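Local structure of zinc-binding protein TroA (Treponema pallidum, 1K0F) at residues Lys108-Ser111 / Tyr112-Ala116. The protein binds zinc with high affinity and specificity in the periplasm and delivers it to the membrane permease of the TroABC transporter for import. Numbering follows the deposited sequence.
Sequences KLWS and YSVKA
Two i to i+4 backbone hydrogen bonds join W110-S111 to V114-K115: V114 N reaches W110 O at 2.9 Å, and K115 N meets S111 O at 2.8 Å. The indole of W110 meets two side chains of the next turn, S113 and V114. With CG anti to the backbone N (chi1 178°), the ring runs forward along the helix and comes to lie across them. S113 CB sits over one face of the indole, 3.6 Å from the centroid of its six-membered ring and 24° off the normal, which defines a CH-pi contact. Its neighbour V114 approaches the pyrrole portion obliquely: CG2, placed beside the backbone N, is 3.2 Å from W110 NE1, and the two side chains cross at about a right angle. These residues belong to helix 107-124, which packs on helix 129-156, the long backbone helix that joins the two lobes and is characteristic of solute-binding protein family 9. There L143 touches W110 and Y139 touches V114, while W110 also meets the ring of Y260, at the start of helix 260-273, with planes inclined by about 30°, and its side chain lies about 8 Å from that of the zinc ligand H102. S113 OG is hydrogen-bonded to S83 OG, so the serine that offers its CB to the indole is fixed at its polar end by the loop after strand 78-81. On another side of the helix, L109 CD1 touches the Y112 ring at CE2, 4.0 Å away, and the tyrosine hydroxyl is hydrogen-bonded to Q90 NE2. The same ring passes obliquely by the L109 carbonyl, with Y112 CD2 3.5 Å from L109 O.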
loop_
_atom_site.group_PDB
_atom_site.type_symbol
_atom_site.label_atom_id
_atom_site.label_comp_id
_atom_site.label_asym_id
_atom_site.label_seq_id
_atom_site.Cartn_x
_atom_site.Cartn_y
_atom_site.Cartn_z
ATOM N N LYS A 108 6.130 7.593 -7.876
ATOM C CA LYS A 108 6.308 9.006 -8.175
ATOM C C LYS A 108 5.307 9.902 -7.449
ATOM O O LYS A 108 5.608 11.046 -7.109
ATOM C CB LYS A 108 6.192 9.216 -9.684
ATOM C CG LYS A 108 7.221 10.164 -10.274
ATOM C CD LYS A 108 6.552 11.263 -11.102
ATOM C CE LYS A 108 6.787 11.074 -12.598
ATOM N NZ LYS A 108 6.722 12.372 -13.330
ATOM N N LEU A 109 4.107 9.383 -7.224
ATOM C CA LEU A 109 3.057 10.135 -6.547
ATOM C C LEU A 109 3.097 9.876 -5.047
ATOM O O LEU A 109 2.373 10.503 -4.272
ATOM C CB LEU A 109 1.692 9.742 -7.107
ATOM C CG LEU A 109 0.463 10.375 -6.457
ATOM C CD1 LEU A 109 0.133 11.688 -7.156
ATOM C CD2 LEU A 109 -0.707 9.404 -6.532
ATOM N N TRP A 110 3.950 8.946 -4.643
ATOM C CA TRP A 110 4.095 8.619 -3.239
ATOM C C TRP A 110 5.138 9.551 -2.653
ATOM O O TRP A 110 5.220 9.715 -1.439
ATOM C CB TRP A 110 4.549 7.174 -3.079
ATOM C CG TRP A 110 4.778 6.765 -1.659
ATOM C CD1 TRP A 110 5.954 6.356 -1.104
ATOM C CD2 TRP A 110 3.789 6.690 -0.624
ATOM N NE1 TRP A 110 5.760 6.030 0.213
ATOM C CE2 TRP A 110 4.446 6.225 0.539
ATOM C CE3 TRP A 110 2.420 6.970 -0.561
ATOM C CZ2 TRP A 110 3.773 6.032 1.750
ATOM C CZ3 TRP A 110 1.749 6.780 0.647
ATOM C CH2 TRP A 110 2.430 6.311 1.787
ATOM N N SER A 111 5.941 10.156 -3.525
ATOM C CA SER A 111 6.967 11.092 -3.083
ATOM C C SER A 111 6.264 12.211 -2.322
ATOM O O SER A 111 6.855 12.865 -1.463
ATOM C CB SER A 111 7.715 11.676 -4.281
ATOM O OG SER A 111 7.326 11.040 -5.478
ATOM N N TYR A 112 4.995 12.429 -2.661
ATOM C CA TYR A 112 4.185 13.451 -2.007
ATOM C C TYR A 112 4.027 13.036 -0.541
ATOM O O TYR A 112 4.470 13.737 0.369
ATOM C CB TYR A 112 2.792 13.546 -2.667
ATOM C CG TYR A 112 2.716 14.368 -3.944
ATOM C CD1 TYR A 112 2.330 15.715 -3.914
ATOM C CD2 TYR A 112 2.981 13.786 -5.188
ATOM C CE1 TYR A 112 2.210 16.456 -5.093
ATOM C CE2 TYR A 112 2.863 14.522 -6.372
ATOM C CZ TYR A 112 2.477 15.856 -6.314
ATOM O OH TYR A 112 2.353 16.586 -7.476
ATOM N N SER A 113 3.403 11.883 -0.323
ATOM C CA SER A 113 3.177 11.372 1.024
ATOM C C SER A 113 4.473 11.228 1.817
ATOM O O SER A 113 4.482 11.397 3.036
ATOM C CB SER A 113 2.462 10.025 0.962
ATOM O OG SER A 113 1.263 10.137 0.230
ATOM N N VAL A 114 5.565 10.902 1.134
ATOM C CA VAL A 114 6.841 10.761 1.817
ATOM C C VAL A 114 7.268 12.173 2.187
ATOM O O VAL A 114 7.812 12.404 3.269
ATOM C CB VAL A 114 7.902 10.124 0.912
ATOM C CG1 VAL A 114 9.282 10.320 1.521
ATOM C CG2 VAL A 114 7.608 8.645 0.724
ATOM N N LYS A 115 6.996 13.113 1.280
ATOM C CA LYS A 115 7.324 14.526 1.494
ATOM C C LYS A 115 6.615 14.980 2.761
ATOM O O LYS A 115 7.190 15.668 3.605
ATOM C CB LYS A 115 6.861 15.379 0.300
ATOM C CG LYS A 115 7.448 16.793 0.265
ATOM C CD LYS A 115 6.398 17.851 -0.056
ATOM C CE LYS A 115 6.927 18.868 -1.047
ATOM N NZ LYS A 115 6.053 18.916 -2.256
ATOM N N ALA A 116 5.354 14.568 2.872
ATOM C CA ALA A 116 4.508 14.878 4.016
ATOM C C ALA A 116 5.145 14.324 5.290
ATOM O O ALA A 116 5.249 15.018 6.297
ATOM C CB ALA A 116 3.122 14.269 3.809
#